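Local coordinates for penicillin-binding protein PbpB (Mycobacterium tuberculosis, PDB 6KGU) that cross-links peptidoglycan during synthesis of the mycobacterial cell wall and is inactivated by beta-lactam antibiotics such as the aztreonam bound here, at residues T230-A235 against I411-V416; S269-V274 against E339-M344; Q480-N483 against C488-D491. One frame throughout, in Å; residues are numbered along the deposited sequence.

Contact 1. Residues T230-A235 against I411-V416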
loop_
_atom_site.group_PDB
_atom_site.type_symbol
_atom_site.label_atom_id
_atom_site.label_comp_id
_atom_site.label_asym_id
_atom_site.label_seq_id
_atom_site.Cartn_x
_atom_site.Cartn_y
_atom_site.Cartn_z
ATOM N N THR A 230 -9.471 2.978 10.511
ATOM C CA THR A 230 -9.106 4.393 10.451
ATOM C C THR A 230 -8.215 4.753 9.271
ATOM O O THR A 230 -8.068 5.949 8.976
ATOM C CB THR A 230 -8.357 4.810 11.724
ATOM O OG1 THR A 230 -7.077 4.157 11.755
ATOM C CG2 THR A 230 -9.143 4.425 12.967
ATOM N N GLY A 231 -7.582 3.768 8.620
ATOM C CA GLY A 231 -6.627 4.078 7.568
ATOM C C GLY A 231 -5.356 4.740 8.042
ATOM O O GLY A 231 -4.578 5.230 7.218
ATOM N N GLU A 232 -5.099 4.755 9.345
ATOM C CA GLU A 232 -3.839 5.296 9.817
ATOM C C GLU A 232 -2.698 4.407 9.340
ATOM O O GLU A 232 -2.847 3.190 9.203
ATOM C CB GLU A 232 -3.836 5.421 11.342
ATOM C CG GLU A 232 -4.779 6.501 11.874
ATOM C CD GLU A 232 -4.653 6.732 13.375
ATOM O OE1 GLU A 232 -4.288 5.788 14.117
ATOM O OE2 GLU A 232 -4.923 7.871 13.814
ATOM N N VAL A 233 -1.563 5.038 9.054
ATOM C CA VAL A 233 -0.377 4.333 8.574
ATOM C C VAL A 233 0.377 3.764 9.772
ATOM O O VAL A 233 1.006 4.510 10.532
ATOM C CB VAL A 233 0.525 5.257 7.754
ATOM C CG1 VAL A 233 1.809 4.519 7.372
ATOM C CG2 VAL A 233 -0.238 5.773 6.508
ATOM N N LEU A 234 0.327 2.439 9.934
ATOM C CA LEU A 234 1.021 1.768 11.037
ATOM C C LEU A 234 2.452 1.374 10.679
ATOM O O LEU A 234 3.304 1.265 11.567
ATOM C CB LEU A 234 0.243 0.514 11.461
ATOM C CG LEU A 234 -1.200 0.695 11.970
ATOM C CD1 LEU A 234 -1.750 -0.608 12.546
ATOM C CD2 LEU A 234 -1.283 1.819 13.018
ATOM N N ALA A 235 2.727 1.125 9.403
ATOM C CA ALA A 235 4.080 0.846 8.936
ATOM C C ALA A 235 4.176 1.266 7.477
ATOM O O ALA A 235 3.222 1.093 6.714
ATOM C CB ALA A 235 4.452 -0.642 9.075
ATOM N N ILE A 411 -0.562 9.840 8.373
ATOM C CA ILE A 411 0.597 9.403 9.134
ATOM C C ILE A 411 0.910 10.325 10.304
ATOM O O ILE A 411 1.682 9.923 11.194
ATOM C CB ILE A 411 1.839 9.237 8.229
ATOM C CG1 ILE A 411 2.907 8.370 8.937
ATOM C CG2 ILE A 411 2.419 10.592 7.863
ATOM C CD1 ILE A 411 3.835 7.629 7.984
ATOM N N ILE A 412 0.349 11.529 10.335
ATOM C CA ILE A 412 0.471 12.428 11.477
ATOM C C ILE A 412 -0.725 12.168 12.381
ATOM O O ILE A 412 -1.868 12.402 11.980
ATOM C CB ILE A 412 0.508 13.901 11.055
ATOM C CG1 ILE A 412 1.433 14.122 9.859
ATOM C CG2 ILE A 412 0.938 14.750 12.249
ATOM C CD1 ILE A 412 2.863 13.795 10.142
ATOM N N LYS A 413 -0.467 11.685 13.601
ATOM C CA LYS A 413 -1.571 11.458 14.534
ATOM C C LYS A 413 -1.909 12.716 15.333
ATOM O O LYS A 413 -3.088 13.008 15.565
ATOM C CB LYS A 413 -1.241 10.309 15.491
ATOM C CG LYS A 413 -2.470 9.808 16.256
ATOM C CD LYS A 413 -2.307 8.382 16.737
ATOM C CE LYS A 413 -3.559 7.889 17.471
ATOM N NZ LYS A 413 -4.796 8.027 16.657
ATOM N N ALA A 414 -0.898 13.469 15.755
ATOM C CA ALA A 414 -1.104 14.586 16.673
ATOM C C ALA A 414 0.181 15.402 16.753
ATOM O O ALA A 414 1.241 14.983 16.277
ATOM C CB ALA A 414 -1.510 14.088 18.066
ATOM N N THR A 415 0.072 16.580 17.357
ATOM C CA THR A 415 1.229 17.400 17.696
ATOM C C THR A 415 1.121 17.862 19.143
ATOM O O THR A 415 0.028 18.186 19.624
ATOM C CB THR A 415 1.356 18.626 16.791
ATOM O OG1 THR A 415 0.204 19.453 16.957
ATOM C CG2 THR A 415 1.455 18.211 15.336
ATOM N N VAL A 416 2.253 17.901 19.835
ATOM C CA VAL A 416 2.293 18.287 21.239
ATOM C C VAL A 416 3.036 19.610 21.349
ATOM O O VAL A 416 4.207 19.716 20.957
ATOM C CB VAL A 416 2.945 17.209 22.110
ATOM C CG1 VAL A 416 2.871 17.614 23.577
ATOM C CG2 VAL A 416 2.248 15.876 21.875
#
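Glu232 reaches across with its carboxylate to meet the end of Lys413, the two side chains running at about a right angle to each other. The ammonium, Lys413 NZ, stands 2.9 Å from Glu232 OE2 in a salt bridge that is also a hydrogen bond, and it arrives on the syn side of that oxygen, where OE1 lies too. Lys413 NZ therefore also stays 3.4 Å from Glu232 OE1. Chain shapes bring the charges together: Glu232 is extended beyond CG, while Lys413 runs straight as far as CE and then bends at its last bond (chi4 55°), turning NZ onto the carboxylate. The other oxygen, OE1, is held by a salt bridge to Arg24, so the carboxylate is shared between two cations, which probably stabilises its negative charge in this buried setting. At its base, Glu232 closes an ST turn: its backbone N donates to Thr230 OG1 at 3.2 Å, on the bend that leads into strand 233-238. That strand is an outermost one of the antiparallel sheet of the transpeptidase domain, whereas 412-416 belongs to a separate mixed sheet, between strands 192-195 and 422-424; the contact joins the edge of one to the other. The apolar half lies beside the ion pair, its side chains meeting at a slant. Val233 CG1, anti to the backbone N (chi1 175°), packs on Ile411 CD1 at 3.8 Å, and Val233 CB sits 4.1 Å from both Ile411 CG1 and CD1. Thr196 lies close by, its hydroxyl hydrogen-bonded to Val233 O, and Arg410 makes a backbone hydrogen bond with Val233.

Contact 2. Residues S269-V274 against E339-M344. With AZR (2-({[(1Z)-1-(2-amino-1,3-thiazol-4-yl)-2-oxo-2-{[(2S,3S)-1-oxo-3-(sulfoamino)butan-2-yl]amino}ethylidene]amino}oxy)-2-methylpropanoic acid), chain B.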
loop_
_atom_site.group_PDB
_atom_site.type_symbol
_atom_site.label_atom_id
_atom_site.label_comp_id
_atom_site.label_asym_id
_atom_site.label_seq_id
_atom_site.Cartn_x
_atom_site.Cartn_y
_atom_site.Cartn_z
ATOM N N SER A 269 -3.205 -6.887 -11.863
ATOM C CA SER A 269 -4.407 -7.556 -11.352
ATOM C C SER A 269 -4.844 -7.121 -9.952
ATOM O O SER A 269 -5.980 -7.439 -9.555
ATOM C CB SER A 269 -4.205 -9.073 -11.347
ATOM O OG SER A 269 -4.210 -9.576 -12.679
ATOM N N VAL A 270 -3.996 -6.436 -9.172
ATOM C CA VAL A 270 -4.509 -5.959 -7.891
ATOM C C VAL A 270 -5.615 -4.950 -8.116
ATOM O O VAL A 270 -6.467 -4.760 -7.243
ATOM C CB VAL A 270 -3.430 -5.353 -6.968
ATOM C CG1 VAL A 270 -2.575 -6.452 -6.381
ATOM C CG2 VAL A 270 -2.594 -4.272 -7.698
ATOM N N ASN A 271 -5.650 -4.325 -9.292
ATOM C CA ASN A 271 -6.731 -3.405 -9.601
ATOM C C ASN A 271 -8.082 -4.095 -9.754
ATOM O O ASN A 271 -9.102 -3.398 -9.818
ATOM C CB ASN A 271 -6.413 -2.614 -10.880
ATOM C CG ASN A 271 -7.140 -1.292 -10.912
ATOM O OD1 ASN A 271 -7.107 -0.552 -9.935
ATOM N ND2 ASN A 271 -7.841 -1.006 -12.007
ATOM N N LYS A 272 -8.121 -5.429 -9.828
ATOM C CA LYS A 272 -9.383 -6.108 -10.077
ATOM C C LYS A 272 -10.367 -5.927 -8.933
ATOM O O LYS A 272 -11.566 -6.156 -9.120
ATOM C CB LYS A 272 -9.142 -7.595 -10.357
ATOM C CG LYS A 272 -8.452 -7.837 -11.722
ATOM C CD LYS A 272 -8.296 -9.322 -12.037
ATOM C CE LYS A 272 -7.477 -9.555 -13.306
ATOM N NZ LYS A 272 -7.295 -11.027 -13.585
ATOM N N ILE A 273 -9.898 -5.483 -7.765
ATOM C CA ILE A 273 -10.819 -5.122 -6.690
ATOM C C ILE A 273 -11.883 -4.137 -7.174
ATOM O O ILE A 273 -13.036 -4.185 -6.724
ATOM C CB ILE A 273 -10.033 -4.567 -5.484
ATOM C CG1 ILE A 273 -10.961 -4.412 -4.279
ATOM C CG2 ILE A 273 -9.346 -3.226 -5.837
ATOM C CD1 ILE A 273 -10.257 -3.904 -3.038
ATOM N N VAL A 274 -11.539 -3.257 -8.124
ATOM C CA VAL A 274 -12.519 -2.273 -8.580
ATOM C C VAL A 274 -13.641 -2.952 -9.358
ATOM O O VAL A 274 -14.825 -2.717 -9.086
ATOM C CB VAL A 274 -11.845 -1.160 -9.399
ATOM C CG1 VAL A 274 -12.870 -0.152 -9.857
ATOM C CG2 VAL A 274 -10.763 -0.449 -8.539
ATOM N N GLU A 339 -19.004 4.031 -17.738
ATOM C CA GLU A 339 -19.336 5.138 -16.843
ATOM C C GLU A 339 -19.335 4.707 -15.384
ATOM O O GLU A 339 -18.725 5.361 -14.532
ATOM C CB GLU A 339 -20.698 5.717 -17.212
ATOM C CG GLU A 339 -20.659 6.640 -18.418
ATOM C CD GLU A 339 -21.829 7.606 -18.441
ATOM O OE1 GLU A 339 -22.975 7.161 -18.213
ATOM O OE2 GLU A 339 -21.600 8.815 -18.665
ATOM N N ARG A 340 -20.058 3.635 -15.062
ATOM C CA ARG A 340 -20.072 3.192 -13.677
ATOM C C ARG A 340 -18.691 2.693 -13.262
ATOM O O ARG A 340 -18.272 2.899 -12.122
ATOM C CB ARG A 340 -21.143 2.120 -13.468
ATOM C CG ARG A 340 -22.572 2.678 -13.451
ATOM C CD ARG A 340 -23.658 1.625 -13.170
ATOM N NE ARG A 340 -23.666 0.539 -14.156
ATOM C CZ ARG A 340 -24.654 -0.351 -14.278
ATOM N NH1 ARG A 340 -25.719 -0.272 -13.484
ATOM N NH2 ARG A 340 -24.580 -1.319 -15.189
ATOM N N TYR A 341 -17.955 2.065 -14.181
ATOM C CA TYR A 341 -16.612 1.623 -13.834
ATOM C C TYR A 341 -15.718 2.813 -13.496
ATOM O O TYR A 341 -15.059 2.833 -12.452
ATOM C CB TYR A 341 -15.993 0.805 -14.957
ATOM C CG TYR A 341 -14.649 0.298 -14.518
ATOM C CD1 TYR A 341 -14.547 -0.815 -13.684
ATOM C CD2 TYR A 341 -13.482 0.973 -14.869
ATOM C CE1 TYR A 341 -13.304 -1.259 -13.235
ATOM C CE2 TYR A 341 -12.252 0.543 -14.439
ATOM C CZ TYR A 341 -12.159 -0.568 -13.613
ATOM O OH TYR A 341 -10.915 -0.982 -13.181
ATOM N N TYR A 342 -15.676 3.818 -14.375
ATOM C CA TYR A 342 -14.850 4.986 -14.094
ATOM C C TYR A 342 -15.284 5.682 -12.807
ATOM O O TYR A 342 -14.443 6.179 -12.047
ATOM C CB TYR A 342 -14.888 5.960 -15.270
ATOM C CG TYR A 342 -14.083 7.214 -15.033
ATOM C CD1 TYR A 342 -12.703 7.202 -15.144
ATOM C CD2 TYR A 342 -14.704 8.413 -14.714
ATOM C CE1 TYR A 342 -11.960 8.345 -14.937
ATOM C CE2 TYR A 342 -13.967 9.571 -14.504
ATOM C CZ TYR A 342 -12.597 9.527 -14.625
ATOM O OH TYR A 342 -11.849 10.663 -14.421
ATOM N N ASP A 343 -16.588 5.709 -12.528
ATOM C CA ASP A 343 -17.027 6.340 -11.287
ATOM C C ASP A 343 -16.470 5.597 -10.082
ATOM O O ASP A 343 -16.071 6.216 -9.089
ATOM C CB ASP A 343 -18.554 6.401 -11.217
ATOM C CG ASP A 343 -19.051 7.180 -10.006
ATOM O OD1 ASP A 343 -18.872 8.412 -9.991
ATOM O OD2 ASP A 343 -19.624 6.573 -9.075
ATOM N N MET A 344 -16.404 4.268 -10.165
ATOM C CA MET A 344 -15.897 3.480 -9.049
ATOM C C MET A 344 -14.399 3.702 -8.850
ATOM O O MET A 344 -13.940 3.844 -7.709
ATOM C CB MET A 344 -16.216 2.001 -9.283
ATOM C CG MET A 344 -15.821 1.090 -8.157
ATOM S SD MET A 344 -16.883 1.261 -6.734
ATOM C CE MET A 344 -18.341 0.400 -7.305
HETATM C C7 AZR B . -2.042 -13.134 -14.639
HETATM S S8 AZR B . -1.194 -4.990 -16.836
HETATM O O9 AZR B . -1.925 -9.155 -12.566
HETATM O O10 AZR B . -2.632 -9.977 -17.152
HETATM O O11 AZR B . 0.359 -10.940 -17.346
HETATM N N12 AZR B . -2.769 -12.198 -12.465
HETATM N N13 AZR B . -1.504 -9.993 -15.171
HETATM N N14 AZR B . 0.516 -9.529 -17.492
HETATM N N15 AZR B . 0.641 -6.722 -17.412
HETATM N N16 AZR B . 1.354 -4.484 -17.544
HETATM S S17 AZR B . -2.048 -12.803 -11.176
HETATM C C18 AZR B . -2.023 -11.934 -13.709
HETATM C C19 AZR B . -2.535 -10.642 -14.367
HETATM C C20 AZR B . -2.816 -9.666 -13.196
HETATM C C21 AZR B . -1.662 -9.658 -16.466
HETATM C C22 AZR B . -0.511 -8.911 -17.042
HETATM C C23 AZR B . 1.486 -11.671 -17.775
HETATM C C24 AZR B . -0.507 -7.426 -17.072
HETATM C C25 AZR B . -1.586 -6.669 -16.742
HETATM C C26 AZR B . 0.427 -5.426 -17.322
HETATM C C27 AZR B . 2.585 -11.388 -16.768
HETATM C C28 AZR B . 1.160 -13.153 -17.833
HETATM C C29 AZR B . 1.875 -11.169 -19.164
HETATM O O30 AZR B . 1.123 -10.549 -19.886
HETATM O O31 AZR B . 3.076 -11.515 -19.507
HETATM O O32 AZR B . -1.751 -14.165 -11.432
HETATM O O33 AZR B . -3.130 -12.830 -10.055
HETATM O O34 AZR B . -1.047 -11.890 -10.764
HETATM O O HOH W 1 -10.763 -3.401 -11.976
#
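The Tyr341 ring has a water at its edge, in the ring plane and beside the hydroxyl, while Val274 CG1 comes up obliquely, 3.6 Å from Tyr341 CE1. The flat amide of Asn271 is turned almost perpendicular to this ring, with 83° between the planes. Its ND2 comes within 3.3 Å of Tyr341 OH, but at an angle too poor for a hydrogen bond; that NH2 group donates to Leu380 O instead. The polar link runs through the water: Tyr341 OH donates to it at 2.7 Å, and the water in turn donates to Asn271 O, also at 2.7 Å. With CG anti to the backbone N (chi1 -176°), the tyrosine reaches from helix 338-347 to Asn271 and Val274. Val274 meets Tyr341 and Met344 together, crossing the first at about a right angle and sliding past the second in the opposite direction, with Val274 CG1 3.6 Å from Met344 CG. At the other end of 269-274, Ser269 OG is bonded covalently to AZR C20 (1.5 Å), and Ser269 N donates to AZR O9 at 2.7 Å, as expected of an oxyanion hole. Ser269 and Lys272 fit the SxxK motif of penicillin-binding proteins, and Lys272 NZ is hydrogen-bonded to Ser324 OG and Asn326 OD1. The chemistry implies that aztreonam has opened its beta-lactam ring and left Ser269 as an acyl-ester, while Asn271 and Val274 meet helix 338-347.

Contact 3. Residues Q480-N483 against C488-D491. With AZR (2-({[(1Z)-1-(2-amino-1,3-thiazol-4-yl)-2-oxo-2-{[(2S,3S)-1-oxo-3-(sulfoamino)butan-2-yl]amino}ethylidene]amino}oxy)-2-methylpropanoic acid), chain B.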
loop_
_atom_site.group_PDB
_atom_site.type_symbol
_atom_site.label_atom_id
_atom_site.label_comp_id
_atom_site.label_asym_id
_atom_site.label_seq_id
_atom_site.Cartn_x
_atom_site.Cartn_y
_atom_site.Cartn_z
ATOM N N GLN A 480 3.368 -6.678 -16.415
ATOM C CA GLN A 480 4.472 -6.458 -17.340
ATOM C C GLN A 480 4.942 -5.005 -17.276
ATOM O O GLN A 480 4.127 -4.083 -17.288
ATOM C CB GLN A 480 4.010 -6.812 -18.751
ATOM C CG GLN A 480 5.107 -7.130 -19.683
ATOM C CD GLN A 480 5.846 -8.377 -19.271
ATOM O OE1 GLN A 480 5.237 -9.434 -19.087
ATOM N NE2 GLN A 480 7.171 -8.267 -19.117
ATOM N N GLN A 481 6.256 -4.795 -17.185
ATOM C CA GLN A 481 6.790 -3.437 -17.125
ATOM C C GLN A 481 7.103 -2.905 -18.521
ATOM O O GLN A 481 7.377 -3.666 -19.453
ATOM C CB GLN A 481 8.059 -3.377 -16.264
ATOM C CG GLN A 481 7.788 -3.298 -14.756
ATOM C CD GLN A 481 9.051 -3.115 -13.924
ATOM O OE1 GLN A 481 9.280 -3.814 -12.933
ATOM N NE2 GLN A 481 9.862 -2.172 -14.318
ATOM N N ILE A 482 7.082 -1.581 -18.643
ATOM C CA ILE A 482 7.410 -0.899 -19.893
ATOM C C ILE A 482 8.922 -0.850 -20.071
ATOM O O ILE A 482 9.655 -0.519 -19.133
ATOM C CB ILE A 482 6.825 0.521 -19.901
ATOM C CG1 ILE A 482 5.305 0.475 -20.038
ATOM C CG2 ILE A 482 7.460 1.352 -21.025
ATOM C CD1 ILE A 482 4.848 -0.032 -21.398
ATOM N N ASN A 483 9.392 -1.171 -21.273
ATOM C CA ASN A 483 10.805 -1.016 -21.602
ATOM C C ASN A 483 11.074 0.430 -22.000
ATOM O O ASN A 483 10.484 0.912 -22.974
ATOM C CB ASN A 483 11.196 -1.963 -22.730
ATOM C CG ASN A 483 12.684 -1.926 -23.043
ATOM O OD1 ASN A 483 13.395 -1.008 -22.637
ATOM N ND2 ASN A 483 13.159 -2.931 -23.767
ATOM N N CYS A 488 7.745 0.271 -25.112
ATOM C CA CYS A 488 6.935 -0.920 -25.291
ATOM C C CYS A 488 7.215 -1.894 -24.148
ATOM O O CYS A 488 8.218 -1.780 -23.439
ATOM C CB CYS A 488 7.212 -1.549 -26.663
ATOM S SG CYS A 488 8.763 -2.450 -26.824
ATOM N N TYR A 489 6.304 -2.849 -23.963
ATOM C CA TYR A 489 6.385 -3.723 -22.801
ATOM C C TYR A 489 7.586 -4.650 -22.899
ATOM O O TYR A 489 7.921 -5.147 -23.975
ATOM C CB TYR A 489 5.105 -4.548 -22.652
ATOM C CG TYR A 489 3.991 -3.771 -22.007
ATOM C CD1 TYR A 489 4.049 -3.438 -20.657
ATOM C CD2 TYR A 489 2.888 -3.356 -22.742
ATOM C CE1 TYR A 489 3.037 -2.710 -20.053
ATOM C CE2 TYR A 489 1.864 -2.630 -22.147
ATOM C CZ TYR A 489 1.943 -2.310 -20.800
ATOM O OH TYR A 489 0.932 -1.581 -20.202
ATOM N N PHE A 490 8.250 -4.857 -21.765
ATOM C CA PHE A 490 9.187 -5.959 -21.653
ATOM C C PHE A 490 8.452 -7.282 -21.843
ATOM O O PHE A 490 7.225 -7.363 -21.803
ATOM C CB PHE A 490 9.866 -5.969 -20.283
ATOM C CG PHE A 490 10.993 -4.995 -20.140
ATOM C CD1 PHE A 490 12.195 -5.201 -20.804
ATOM C CD2 PHE A 490 10.869 -3.895 -19.309
ATOM C CE1 PHE A 490 13.252 -4.311 -20.655
ATOM C CE2 PHE A 490 11.921 -3.013 -19.142
ATOM C CZ PHE A 490 13.115 -3.216 -19.828
ATOM N N ASP A 491 9.233 -8.338 -22.014
ATOM C CA ASP A 491 8.695 -9.683 -22.098
ATOM C C ASP A 491 8.704 -10.376 -20.745
ATOM O O ASP A 491 7.814 -11.190 -20.461
ATOM C CB ASP A 491 9.513 -10.487 -23.120
ATOM C CG ASP A 491 9.064 -11.930 -23.244
ATOM O OD1 ASP A 491 7.961 -12.170 -23.782
ATOM O OD2 ASP A 491 9.828 -12.831 -22.830
HETATM C C7 AZR B . -2.042 -13.134 -14.639
HETATM S S8 AZR B . -1.194 -4.990 -16.836
HETATM O O9 AZR B . -1.925 -9.155 -12.566
HETATM O O10 AZR B . -2.632 -9.977 -17.152
HETATM O O11 AZR B . 0.359 -10.940 -17.346
HETATM N N12 AZR B . -2.769 -12.198 -12.465
HETATM N N13 AZR B . -1.504 -9.993 -15.171
HETATM N N14 AZR B . 0.516 -9.529 -17.492
HETATM N N15 AZR B . 0.641 -6.722 -17.412
HETATM N N16 AZR B . 1.354 -4.484 -17.544
HETATM S S17 AZR B . -2.048 -12.803 -11.176
HETATM C C18 AZR B . -2.023 -11.934 -13.709
HETATM C C19 AZR B . -2.535 -10.642 -14.367
HETATM C C20 AZR B . -2.816 -9.666 -13.196
HETATM C C21 AZR B . -1.662 -9.658 -16.466
HETATM C C22 AZR B . -0.511 -8.911 -17.042
HETATM C C23 AZR B . 1.486 -11.671 -17.775
HETATM C C24 AZR B . -0.507 -7.426 -17.072
HETATM C C25 AZR B . -1.586 -6.669 -16.742
HETATM C C26 AZR B . 0.427 -5.426 -17.322
HETATM C C27 AZR B . 2.585 -11.388 -16.768
HETATM C C28 AZR B . 1.160 -13.153 -17.833
HETATM C C29 AZR B . 1.875 -11.169 -19.164
HETATM O O30 AZR B . 1.123 -10.549 -19.886
HETATM O O31 AZR B . 3.076 -11.515 -19.507
HETATM O O32 AZR B . -1.751 -14.165 -11.432
HETATM O O33 AZR B . -3.130 -12.830 -10.055
HETATM O O34 AZR B . -1.047 -11.890 -10.764
HETATM O O HOH W 2 10.595 -4.871 -24.979
#
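A backbone hydrogen bond holds the strands together: Phe490 N donates to Gln481 O at 2.7 Å. Next to it, Ile482 and Tyr489 form an antiparallel non-hydrogen-bonded pair, their CA atoms 4.2 Å apart and their side chains diverging; the strand segments run at 127°, well short of antiparallel. The carbonyl of Gln480, through its O, takes a hydrogen bond from AZR N16 at 2.8 Å, which ties the strand to the aminothiazole of aztreonam. The Tyr489 ring has this carbonyl and that of Gln481 at its edge, near its plane, and carries Ile482 CD1 over the centre of one face, a CH-pi contact 3.5 Å from the centroid. Its hydroxyl is hydrogen-bonded to Glu266, which also binds the drug. On the Phe490 ring lies the side chain of Asn483: CB sits over the centre, 3.6 Å from the centroid, and the amide stacks on the ring with only 10° between planes. Asn483 CG is anti to the backbone N (chi1 -175°), which lays the amide flat over the ring, while OD1 accepts from Gly485 N in the turn. A disulfide links Cys488 to Cys486 in the connecting turn. The hairpin forms one border of the antiparallel sheet, strand 488-490 being outermost and 473-483 lying between it and strand 493-502, whose Val493 pairs with Gln481 through the backbone.

In the fold
Reading from the N terminus, 230-235 comes first and opens the longest loop, which closes only at 411-416 when contact 1 is made. Inside that loop lies contact 2, where 339-344 returns to 269-274 after 64 intervening residues. Contact 3 follows in series, a short hairpin formed after both others have closed. Contacts 1 and 3 reach opposite edges of the same antiparallel sheet, their centres about 37 Å apart. The mixed sheet reached by contact 1 includes the N-terminal strands 21-22, 28-36 and 122-127. Contact 2 joins two helices of the transpeptidase domain. Contacts 2 and 3, nearest atoms about 8 Å apart, both touch aztreonam without touching each other.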